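Local structure of threonine phosphate decarboxylase-like enzyme (Sulfurospirillum multivorans, 6OUX) at residues Y62-E66 and L67-N71; Y73-V76 and L77-P81; C163-I166 and E167-P171; T227-F230 and D231-N235. The protein decarboxylates L-serine O-phosphate to ethanolamine O-phosphate with pyridoxal phosphate as cofactor, supplying the linker precursor for norcobamide biosynthesis. All blocks are in the same frame, centred on the assembly; numbering follows the deposited sequence.

Contact 1: Y62-E66 and L67-N71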
loop_
_atom_site.group_PDB
_atom_site.type_symbol
_atom_site.label_atom_id
_atom_site.label_comp_id
_atom_site.label_asym_id
_atom_site.label_seq_id
_atom_site.Cartn_x
_atom_site.Cartn_y
_atom_site.Cartn_z
ATOM N N TYR A 62 9.817 -15.764 -13.339
ATOM C CA TYR A 62 8.645 -15.411 -14.085
ATOM C C TYR A 62 8.602 -13.921 -14.469
ATOM O O TYR A 62 8.219 -13.560 -15.606
ATOM C CB TYR A 62 7.353 -15.794 -13.359
ATOM C CG TYR A 62 6.904 -17.216 -13.517
ATOM C CD1 TYR A 62 7.312 -18.231 -12.655
ATOM C CD2 TYR A 62 6.025 -17.545 -14.496
ATOM C CE1 TYR A 62 6.860 -19.514 -12.794
ATOM C CE2 TYR A 62 5.563 -18.821 -14.643
ATOM C CZ TYR A 62 5.993 -19.792 -13.803
ATOM O OH TYR A 62 5.491 -21.007 -14.003
ATOM N N ILE A 63 9.031 -13.060 -13.543
ATOM C CA ILE A 63 9.115 -11.644 -13.830
ATOM C C ILE A 63 10.122 -11.376 -14.995
ATOM O O ILE A 63 9.806 -10.673 -15.934
ATOM C CB ILE A 63 9.437 -10.859 -12.579
ATOM C CG1 ILE A 63 8.266 -10.960 -11.612
ATOM C CG2 ILE A 63 9.718 -9.403 -12.929
ATOM C CD1 ILE A 63 8.518 -10.308 -10.262
ATOM N N ASP A 64 11.310 -11.947 -14.892
ATOM C CA ASP A 64 12.322 -11.757 -15.874
ATOM C C ASP A 64 11.811 -12.194 -17.217
ATOM O O ASP A 64 11.953 -11.447 -18.191
ATOM C CB ASP A 64 13.566 -12.553 -15.508
ATOM C CG ASP A 64 14.735 -12.319 -16.446
ATOM O OD1 ASP A 64 14.782 -11.292 -17.110
ATOM O OD2 ASP A 64 15.630 -13.194 -16.519
ATOM N N ARG A 65 11.239 -13.400 -17.267
ATOM C CA ARG A 65 10.838 -14.012 -18.526
ATOM C C ARG A 65 9.602 -13.341 -19.100
ATOM O O ARG A 65 9.529 -13.124 -20.305
ATOM C CB ARG A 65 10.657 -15.548 -18.432
ATOM C CG ARG A 65 11.967 -16.359 -18.194
ATOM C CD ARG A 65 11.810 -17.795 -17.530
ATOM N NE ARG A 65 10.535 -18.172 -17.986
ATOM C CZ ARG A 65 9.421 -18.427 -17.349
ATOM N NH1 ARG A 65 8.428 -18.536 -18.149
ATOM N NH2 ARG A 65 9.277 -18.713 -16.063
ATOM N N GLU A 66 8.655 -13.010 -18.259
ATOM C CA GLU A 66 7.357 -12.521 -18.724
ATOM C C GLU A 66 7.205 -10.986 -18.762
ATOM O O GLU A 66 6.339 -10.469 -19.487
ATOM C CB GLU A 66 6.195 -13.099 -17.912
ATOM C CG GLU A 66 6.102 -14.620 -17.931
ATOM C CD GLU A 66 4.839 -15.159 -17.252
ATOM O OE1 GLU A 66 4.162 -14.405 -16.551
ATOM O OE2 GLU A 66 4.540 -16.372 -17.372
ATOM N N LEU A 67 8.010 -10.279 -17.981
ATOM C CA LEU A 67 7.860 -8.812 -17.926
ATOM C C LEU A 67 9.036 -8.075 -18.441
ATOM O O LEU A 67 8.881 -7.070 -19.131
ATOM C CB LEU A 67 7.589 -8.328 -16.484
ATOM C CG LEU A 67 6.253 -8.774 -15.890
ATOM C CD1 LEU A 67 6.085 -8.127 -14.535
ATOM C CD2 LEU A 67 5.027 -8.482 -16.719
ATOM N N ILE A 68 10.225 -8.539 -18.102
ATOM C CA ILE A 68 11.404 -7.779 -18.390
ATOM C C ILE A 68 11.830 -8.007 -19.813
ATOM O O ILE A 68 11.934 -7.044 -20.556
ATOM C CB ILE A 68 12.541 -8.100 -17.441
ATOM C CG1 ILE A 68 12.137 -7.795 -15.986
ATOM C CG2 ILE A 68 13.776 -7.349 -17.831
ATOM C CD1 ILE A 68 11.681 -6.396 -15.676
ATOM N N GLN A 69 12.062 -9.264 -20.191
ATOM C CA GLN A 69 12.563 -9.575 -21.553
ATOM C C GLN A 69 11.545 -9.312 -22.653
ATOM O O GLN A 69 11.900 -9.152 -23.797
ATOM C CB GLN A 69 12.980 -11.042 -21.644
ATOM C CG GLN A 69 14.183 -11.357 -20.845
ATOM C CD GLN A 69 14.706 -12.749 -21.135
ATOM O OE1 GLN A 69 13.907 -13.709 -21.261
ATOM N NE2 GLN A 69 16.058 -12.873 -21.234
ATOM N N THR A 70 10.272 -9.287 -22.327
ATOM C CA THR A 70 9.254 -8.977 -23.304
ATOM C C THR A 70 8.873 -7.477 -23.346
ATOM O O THR A 70 8.029 -7.108 -24.115
ATOM C CB THR A 70 7.986 -9.657 -22.891
ATOM O OG1 THR A 70 7.580 -9.074 -21.618
ATOM C CG2 THR A 70 8.220 -11.159 -22.703
ATOM N N ASN A 71 9.371 -6.655 -22.427
ATOM C CA ASN A 71 8.862 -5.276 -22.288
ATOM C C ASN A 71 7.384 -5.128 -21.772
ATOM O O ASN A 71 6.833 -4.013 -21.758
ATOM C CB ASN A 71 9.122 -4.461 -23.606
ATOM C CG ASN A 71 10.634 -4.213 -23.872
ATOM O OD1 ASN A 71 11.099 -4.212 -25.018
ATOM N ND2 ASN A 71 11.395 -4.026 -22.820
#

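Contact 2: Y73-V76 and L77-P81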
loop_
_atom_site.group_PDB
_atom_site.type_symbol
_atom_site.label_atom_id
_atom_site.label_comp_id
_atom_site.label_asym_id
_atom_site.label_seq_id
_atom_site.Cartn_x
_atom_site.Cartn_y
_atom_site.Cartn_z
ATOM N N TYR A 73 6.575 -5.209 -18.708
ATOM C CA TYR A 73 6.721 -4.320 -17.553
ATOM C C TYR A 73 6.238 -2.889 -17.796
ATOM O O TYR A 73 5.819 -2.252 -16.832
ATOM C CB TYR A 73 8.127 -4.337 -16.979
ATOM C CG TYR A 73 9.068 -3.441 -17.686
ATOM C CD1 TYR A 73 9.726 -3.878 -18.838
ATOM C CD2 TYR A 73 9.236 -2.122 -17.289
ATOM C CE1 TYR A 73 10.575 -3.034 -19.537
ATOM C CE2 TYR A 73 10.090 -1.292 -17.977
ATOM C CZ TYR A 73 10.762 -1.747 -19.083
ATOM O OH TYR A 73 11.575 -0.923 -19.788
ATOM N N LYS A 74 6.304 -2.402 -19.050
ATOM C CA LYS A 74 5.931 -1.033 -19.414
ATOM C C LYS A 74 4.457 -0.747 -19.089
ATOM O O LYS A 74 4.146 0.219 -18.433
ATOM C CB LYS A 74 6.229 -0.761 -20.878
ATOM C CG LYS A 74 7.733 -0.704 -21.118
ATOM C CD LYS A 74 8.122 -0.275 -22.519
ATOM C CE LYS A 74 9.643 -0.210 -22.617
ATOM N NZ LYS A 74 10.073 0.097 -24.017
ATOM N N LYS A 75 3.582 -1.626 -19.532
ATOM C CA LYS A 75 2.188 -1.559 -19.237
ATOM C C LYS A 75 1.911 -1.790 -17.767
ATOM O O LYS A 75 1.013 -1.201 -17.269
ATOM C CB LYS A 75 1.418 -2.637 -20.006
ATOM C CG LYS A 75 1.568 -2.622 -21.521
ATOM C CD LYS A 75 1.288 -1.259 -22.126
ATOM C CE LYS A 75 0.902 -1.373 -23.604
ATOM N NZ LYS A 75 -0.500 -1.855 -23.762
ATOM N N VAL A 76 2.632 -2.680 -17.084
ATOM C CA VAL A 76 2.409 -2.884 -15.633
ATOM C C VAL A 76 2.619 -1.554 -14.857
ATOM O O VAL A 76 1.876 -1.236 -13.929
ATOM C CB VAL A 76 3.330 -4.005 -15.043
ATOM C CG1 VAL A 76 3.273 -4.038 -13.503
ATOM C CG2 VAL A 76 2.996 -5.370 -15.626
ATOM N N LEU A 77 3.597 -0.753 -15.268
ATOM C CA LEU A 77 3.917 0.501 -14.551
ATOM C C LEU A 77 3.046 1.686 -14.966
ATOM O O LEU A 77 2.825 2.594 -14.186
ATOM C CB LEU A 77 5.395 0.812 -14.735
ATOM C CG LEU A 77 6.385 -0.228 -14.091
ATOM C CD1 LEU A 77 7.844 0.134 -14.363
ATOM C CD2 LEU A 77 6.153 -0.409 -12.594
ATOM N N THR A 78 2.518 1.609 -16.176
ATOM C CA THR A 78 1.884 2.698 -16.885
ATOM C C THR A 78 0.354 2.705 -16.796
ATOM O O THR A 78 -0.248 3.769 -16.761
ATOM C CB THR A 78 2.432 2.621 -18.369
ATOM O OG1 THR A 78 3.440 3.625 -18.552
ATOM C CG2 THR A 78 1.404 2.582 -19.429
ATOM N N HIS A 79 -0.272 1.537 -16.753
ATOM C CA HIS A 79 -1.737 1.420 -16.753
ATOM C C HIS A 79 -2.319 1.449 -15.356
ATOM O O HIS A 79 -1.638 1.063 -14.412
ATOM C CB HIS A 79 -2.139 0.132 -17.466
ATOM C CG HIS A 79 -1.997 0.207 -18.956
ATOM N ND1 HIS A 79 -2.212 -0.875 -19.781
ATOM C CD2 HIS A 79 -1.633 1.230 -19.766
ATOM C CE1 HIS A 79 -2.015 -0.515 -21.036
ATOM N NE2 HIS A 79 -1.655 0.757 -21.053
ATOM N N TYR A 80 -3.558 1.930 -15.217
ATOM C CA TYR A 80 -4.251 1.880 -13.923
ATOM C C TYR A 80 -4.504 0.416 -13.546
ATOM O O TYR A 80 -4.921 -0.369 -14.395
ATOM C CB TYR A 80 -5.612 2.614 -13.909
ATOM C CG TYR A 80 -5.485 4.023 -13.459
ATOM C CD1 TYR A 80 -5.845 4.422 -12.186
ATOM C CD2 TYR A 80 -4.915 4.960 -14.297
ATOM C CE1 TYR A 80 -5.689 5.738 -11.792
ATOM C CE2 TYR A 80 -4.754 6.277 -13.907
ATOM C CZ TYR A 80 -5.142 6.659 -12.664
ATOM O OH TYR A 80 -4.956 7.981 -12.341
ATOM N N PRO A 81 -4.239 0.061 -12.285
ATOM C CA PRO A 81 -4.391 -1.338 -11.933
ATOM C C PRO A 81 -5.849 -1.647 -11.609
ATOM O O PRO A 81 -6.630 -0.751 -11.308
ATOM C CB PRO A 81 -3.558 -1.481 -10.679
ATOM C CG PRO A 81 -2.852 -0.194 -10.492
ATOM C CD PRO A 81 -3.670 0.829 -11.183
HETATM O O HOH W 1 -0.727 -1.336 -13.438
#

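Contact 3: C163-I166 and E167-P171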
loop_
_atom_site.group_PDB
_atom_site.type_symbol
_atom_site.label_atom_id
_atom_site.label_comp_id
_atom_site.label_asym_id
_atom_site.label_seq_id
_atom_site.Cartn_x
_atom_site.Cartn_y
_atom_site.Cartn_z
ATOM N N CYS A 163 -9.128 -22.129 26.024
ATOM C CA CYS A 163 -10.570 -22.044 25.951
ATOM C C CYS A 163 -11.200 -21.613 27.281
ATOM O O CYS A 163 -12.098 -20.799 27.296
ATOM C CB CYS A 163 -11.146 -23.371 25.526
ATOM S SG CYS A 163 -10.918 -23.640 23.771
ATOM N N GLN A 164 -10.726 -22.176 28.386
ATOM C CA GLN A 164 -11.240 -21.790 29.677
ATOM C C GLN A 164 -10.951 -20.293 29.997
ATOM O O GLN A 164 -11.787 -19.580 30.539
ATOM C CB GLN A 164 -10.633 -22.684 30.747
ATOM C CG GLN A 164 -11.229 -22.432 32.097
ATOM C CD GLN A 164 -12.742 -22.654 32.084
ATOM O OE1 GLN A 164 -13.532 -21.711 32.244
ATOM N NE2 GLN A 164 -13.147 -23.863 31.825
ATOM N N PHE A 165 -9.753 -19.848 29.631
ATOM C CA PHE A 165 -9.361 -18.475 29.719
ATOM C C PHE A 165 -10.325 -17.574 28.905
ATOM O O PHE A 165 -10.785 -16.532 29.414
ATOM C CB PHE A 165 -7.922 -18.309 29.220
ATOM C CG PHE A 165 -7.473 -16.897 29.149
ATOM C CD1 PHE A 165 -7.187 -16.198 30.317
ATOM C CD2 PHE A 165 -7.366 -16.249 27.939
ATOM C CE1 PHE A 165 -6.796 -14.861 30.264
ATOM C CE2 PHE A 165 -6.961 -14.922 27.864
ATOM C CZ PHE A 165 -6.673 -14.227 29.029
ATOM N N ILE A 166 -10.582 -17.963 27.654
ATOM C CA ILE A 166 -11.527 -17.224 26.810
ATOM C C ILE A 166 -12.978 -17.248 27.422
ATOM O O ILE A 166 -13.696 -16.240 27.412
ATOM C CB ILE A 166 -11.515 -17.724 25.329
ATOM C CG1 ILE A 166 -10.128 -17.544 24.691
ATOM C CG2 ILE A 166 -12.562 -16.961 24.496
ATOM C CD1 ILE A 166 -9.572 -16.150 24.777
ATOM N N GLU A 167 -13.390 -18.372 27.944
ATOM C CA GLU A 167 -14.713 -18.442 28.596
ATOM C C GLU A 167 -14.776 -17.489 29.795
ATOM O O GLU A 167 -15.723 -16.700 29.929
ATOM C CB GLU A 167 -15.015 -19.878 29.001
ATOM C CG GLU A 167 -15.447 -20.738 27.834
ATOM C CD GLU A 167 -15.343 -22.227 28.132
ATOM O OE1 GLU A 167 -14.789 -22.586 29.207
ATOM O OE2 GLU A 167 -15.773 -23.046 27.273
ATOM N N ASN A 168 -13.751 -17.515 30.638
ATOM C CA ASN A 168 -13.672 -16.573 31.767
ATOM C C ASN A 168 -13.672 -15.096 31.364
ATOM O O ASN A 168 -14.374 -14.255 31.941
ATOM C CB ASN A 168 -12.394 -16.848 32.549
ATOM C CG ASN A 168 -12.406 -18.196 33.216
ATOM O OD1 ASN A 168 -13.409 -18.910 33.221
ATOM N ND2 ASN A 168 -11.303 -18.546 33.794
ATOM N N GLU A 169 -12.889 -14.751 30.355
ATOM C CA GLU A 169 -12.712 -13.358 30.039
ATOM C C GLU A 169 -13.789 -12.770 29.160
ATOM O O GLU A 169 -13.969 -11.560 29.156
ATOM C CB GLU A 169 -11.350 -13.115 29.366
ATOM C CG GLU A 169 -10.133 -13.274 30.238
ATOM C CD GLU A 169 -9.931 -12.157 31.263
ATOM O OE1 GLU A 169 -10.362 -11.023 31.051
ATOM O OE2 GLU A 169 -9.365 -12.457 32.317
ATOM N N GLN A 170 -14.454 -13.597 28.355
ATOM C CA GLN A 170 -15.493 -13.117 27.397
ATOM C C GLN A 170 -15.053 -11.972 26.509
ATOM O O GLN A 170 -15.707 -11.014 26.427
ATOM C CB GLN A 170 -16.807 -12.757 28.154
ATOM C CG GLN A 170 -17.443 -13.966 28.829
ATOM C CD GLN A 170 -18.008 -14.977 27.818
ATOM O OE1 GLN A 170 -18.693 -14.565 26.893
ATOM N NE2 GLN A 170 -17.751 -16.280 28.008
ATOM N N PRO A 171 -13.912 -12.110 25.789
ATOM C CA PRO A 171 -13.527 -11.129 24.817
ATOM C C PRO A 171 -14.483 -11.166 23.636
ATOM O O PRO A 171 -15.043 -12.194 23.325
ATOM C CB PRO A 171 -12.126 -11.601 24.402
ATOM C CG PRO A 171 -12.241 -13.068 24.436
ATOM C CD PRO A 171 -13.183 -13.374 25.613
#

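Contact 4: T227-F230 and D231-N235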
loop_
_atom_site.group_PDB
_atom_site.type_symbol
_atom_site.label_atom_id
_atom_site.label_comp_id
_atom_site.label_asym_id
_atom_site.label_seq_id
_atom_site.Cartn_x
_atom_site.Cartn_y
_atom_site.Cartn_z
ATOM N N THR A 227 -8.749 -22.559 5.183
ATOM C CA THR A 227 -10.062 -22.275 4.516
ATOM C C THR A 227 -11.198 -23.195 5.003
ATOM O O THR A 227 -12.348 -22.724 5.116
ATOM C CB THR A 227 -9.922 -22.362 2.981
ATOM O OG1 THR A 227 -8.928 -21.442 2.552
ATOM C CG2 THR A 227 -11.199 -22.015 2.192
ATOM N N VAL A 228 -10.889 -24.474 5.263
ATOM C CA VAL A 228 -11.815 -25.421 5.905
ATOM C C VAL A 228 -12.438 -24.836 7.169
ATOM O O VAL A 228 -13.633 -24.955 7.397
ATOM C CB VAL A 228 -11.251 -26.816 6.325
ATOM C CG1 VAL A 228 -11.011 -27.708 5.158
ATOM C CG2 VAL A 228 -9.992 -26.770 7.150
ATOM N N LEU A 229 -11.635 -24.151 7.957
ATOM C CA LEU A 229 -12.134 -23.489 9.177
ATOM C C LEU A 229 -13.035 -22.304 8.906
ATOM O O LEU A 229 -14.110 -22.138 9.560
ATOM C CB LEU A 229 -10.988 -23.088 10.083
ATOM C CG LEU A 229 -9.966 -24.156 10.347
ATOM C CD1 LEU A 229 -8.836 -23.517 11.204
ATOM C CD2 LEU A 229 -10.526 -25.412 11.018
ATOM N N PHE A 230 -12.654 -21.494 7.927
ATOM C CA PHE A 230 -13.512 -20.425 7.464
ATOM C C PHE A 230 -14.857 -20.961 6.998
ATOM O O PHE A 230 -15.920 -20.415 7.379
ATOM C CB PHE A 230 -12.847 -19.649 6.310
ATOM C CG PHE A 230 -13.718 -18.531 5.761
ATOM C CD1 PHE A 230 -13.991 -17.472 6.537
ATOM C CD2 PHE A 230 -14.255 -18.587 4.488
ATOM C CE1 PHE A 230 -14.743 -16.421 6.070
ATOM C CE2 PHE A 230 -15.033 -17.564 3.998
ATOM C CZ PHE A 230 -15.287 -16.487 4.790
ATOM N N ASP A 231 -14.848 -22.066 6.256
ATOM C CA ASP A 231 -16.106 -22.579 5.723
ATOM C C ASP A 231 -17.071 -23.162 6.770
ATOM O O ASP A 231 -18.308 -23.063 6.592
ATOM C CB ASP A 231 -15.890 -23.608 4.640
ATOM C CG ASP A 231 -15.357 -23.031 3.369
ATOM O OD1 ASP A 231 -15.402 -21.784 3.103
ATOM O OD2 ASP A 231 -14.858 -23.902 2.640
ATOM N N MET A 232 -16.507 -23.717 7.856
ATOM C CA MET A 232 -17.264 -24.438 8.842
ATOM C C MET A 232 -17.750 -23.551 10.001
ATOM O O MET A 232 -18.804 -23.806 10.543
ATOM C CB MET A 232 -16.436 -25.640 9.381
ATOM C CG MET A 232 -17.186 -26.547 10.394
ATOM S SD MET A 232 -16.297 -28.079 10.779
ATOM C CE MET A 232 -16.080 -28.750 9.165
ATOM N N TYR A 233 -16.994 -22.515 10.382
ATOM C CA TYR A 233 -17.222 -21.768 11.608
ATOM C C TYR A 233 -17.554 -20.316 11.288
ATOM O O TYR A 233 -16.689 -19.558 10.875
ATOM C CB TYR A 233 -16.022 -21.872 12.511
ATOM C CG TYR A 233 -15.696 -23.288 12.900
ATOM C CD1 TYR A 233 -16.516 -23.998 13.798
ATOM C CD2 TYR A 233 -14.633 -23.976 12.294
ATOM C CE1 TYR A 233 -16.245 -25.294 14.110
ATOM C CE2 TYR A 233 -14.392 -25.274 12.589
ATOM C CZ TYR A 233 -15.177 -25.915 13.515
ATOM O OH TYR A 233 -14.874 -27.214 13.788
ATOM N N PRO A 234 -18.812 -19.883 11.497
ATOM C CA PRO A 234 -19.209 -18.533 11.052
ATOM C C PRO A 234 -18.567 -17.349 11.784
ATOM O O PRO A 234 -18.687 -16.229 11.319
ATOM C CB PRO A 234 -20.738 -18.518 11.285
ATOM C CG PRO A 234 -20.958 -19.539 12.317
ATOM C CD PRO A 234 -19.942 -20.616 12.059
ATOM N N ASN A 235 -17.855 -17.601 12.880
ATOM C CA ASN A 235 -17.139 -16.546 13.576
ATOM C C ASN A 235 -15.645 -16.435 13.190
ATOM O O ASN A 235 -14.942 -15.628 13.776
ATOM C CB ASN A 235 -17.250 -16.667 15.095
ATOM C CG ASN A 235 -16.620 -17.900 15.628
ATOM O OD1 ASN A 235 -16.335 -18.852 14.873
ATOM N ND2 ASN A 235 -16.538 -17.981 16.940
#

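Contact 1: Y62-E66 and L67-N71
A wide, pi-type turn in the closing part of helix 53-68 ties Ile63 and Asp64 to Leu67, Ile68 and Gln69. The backbone gives the evidence: Ile63 O takes the N-H of Leu67 at 2.8 Å from Leu67 N and also that of Ile68, five residues on, at 3.1 Å from Ile68 N. Asp64 O repeats the five-residue step with Gln69 N at 3.0 Å, and the N-H...O angle of 168° makes this bond nearly straight, whereas the alternative bond from Ile68 N to Asp64 O is weak. From here the chain leaves the helix through a type I beta turn, Ile68 to Asn71, ending on a positive phi at Asn71. Thr70 spans the exit: with chi1 at 64° its hydroxyl swings back to the helix and OG1 donates to Glu66 O at 2.8 Å. It comes from above the carbonyl plane, 61° out of it, and OG1 also bonds Ala72 N, so two hydrogen bonds hold the hydroxyl. Thr70 CG2 rests 3.4 Å from Arg65 O. Along the flank, Asp64 OD1 reaches the methylene Gln69 CG at 3.8 Å. On the apolar side, Ile63 CG2 approaches Leu67 CD1 at 4.2 Å and Ile68 CG1 at the same distance. Tyr73 of the second subunit packs on Ile63, Asp64 and Ile68. Glu66 sends its extended chain elsewhere, its carboxylate bonding Tyr281 and forming a salt bridge with Arg288.

Contact 2: Y73-V76 and L77-P81
Lys75 and His79 run side by side, pointing the same way, at the C-terminal end of the short helix 73-78, where His79 is the first residue to leave helical phi/psi. Followed outward, Lys75 CB lies over one face of the imidazole, 4.0 Å from His79 ND1. The chain then bends, chi2 being -52°, and this folds it along the ring instead of letting it run straight out: CG passes near CE1, and Lys75 CD comes to 3.6 Å from His79 CE1, with NE2 almost as close. CE keeps to the same side, and a second bend at chi4 sets Lys75 NZ 3.4 Å from His79 CE1. The backbone joins the same two residues: His79 N donates to Lys75 O at 3.1 Å with an N-H...O angle of 159°. An alanine in place of His79 would probably remove the flat surface along which the lysine chain is laid and set its outer part free to turn. Two residues earlier, Leu77 CD1 meets the edge of the Tyr73 ring near its plane, 3.9 Å from Tyr73 CD2, while Leu77 N bonds Tyr73 O. The bonds from Thr78 N to Lys74 O and Lys75 O are both weak, consistent with a helix coming to its end. The helix and the residues after it lie at the dimer interface: Thr78 packs on Leu60 of the second subunit, and Tyr80 OH is hydrogen-bonded to Lys244 of the second subunit. A water closes the exit, donating to Val76 O and to His79 O, each 2.7 Å from the water oxygen.

Contact 3: C163-I166 and E167-P171
Phe165 and Glu169 meet through a methylene of the acid, which lies on the ring, while the planes of ring and carboxylate are 37° apart. Glu169 CG stands 4.0 Å from the centroid of the Phe165 ring and 24° off its normal, a CH-pi contact displaced toward the rim. Phe165 CG is anti to its backbone N (chi1 174°), which brings the ring to the Glu169 methylene. The Glu169 chain bends at chi2, and OE1 forms a salt bridge with Lys123. Ile166 and Pro171 meet at about a right angle on another flank, Ile166 CG2 touching Pro171 CD at 3.8 Å. That same Pro171 CD sits 3.4 Å from Ile166 O, the carbonyl that also accepts Gln170 N at 2.9 Å. Gln170, with positive phi, turns its side chain back: NE2 donates to Glu167 O at 2.8 Å, in the carbonyl plane and on a lone pair, a side-chain to backbone bond across the helix end. Glu167 pairs with Arg198 of helix 189-198. With Ile166 and Pro171 also resting on Ala125 of strand 123-128, this is the end of the helix in a beta-alpha-beta crossover, strand 143-148 to helix 159-169 to strand 173-177.

Contact 4: T227-F230 and D231-N235
Leu229 and Tyr233 both set CG anti to the carbonyl carbon (chi1 -48° and -60°), which sends the two side chains out near one another until they cross obliquely, Leu229 CD2 to Tyr233 CE2 at 4.2 Å. The phenol is laid against its own helix: Leu229 O lies at the ring edge, close to the ring plane and 3.3 Å from Tyr233 CD2, and it also accepts Tyr233 N at 3.0 Å. Met232 CG sits over one ring face, offset toward the rim. Tyr233 OH is hydrogen-bonded to His193 ND1 and Lys197 NZ; a phenylalanine here would probably leave both without that partner. Earlier in the helix, Asp231 N donates to Thr227 O at 2.8 Å. The Asp231 and Thr227 side chains lie side by side, with OD2 of Asp231 4.1 Å from CG2 of Thr227. Phe230 instead turns CG anti to its backbone N, and its CD2 comes to 3.7 Å from Asp231 OD1, ring and carboxylate planes being 51° apart. Both bonds from Met232 N, to Val228 O and Leu229 O, are weak, as the helix gives way to loop at Tyr233. The helix links strands 204-208 and 236-241 in a beta-alpha-beta unit: Leu229 faces Ile207 of the first strand and His193 of helix 189-198, while Thr227 and Phe230 reach Leu257 of strand 254-257.

Contacts 1 and 2 are direct neighbours, their centres 13 Å apart, joined by a probable hydrogen bond of 3.0 Å between Leu67 O and Tyr73 N and by packing of Leu67 CD2 on Val76 CG2. Both also touch the second subunit, so this corner belongs to the dimer interface. Contacts 3 and 4 belong to crossover helices of the seven-stranded sheet; their centres lie 20 Å apart and their nearest atoms about 9 Å, with helix 189-198 touching both. Contacts 1 and 3 sit on opposite sides of the chain's centre, 52 Å between centres. None of the four includes Asn181, Arg355 or Arg369, which probably bind O-phospho-L-serine, and all lie away from that site.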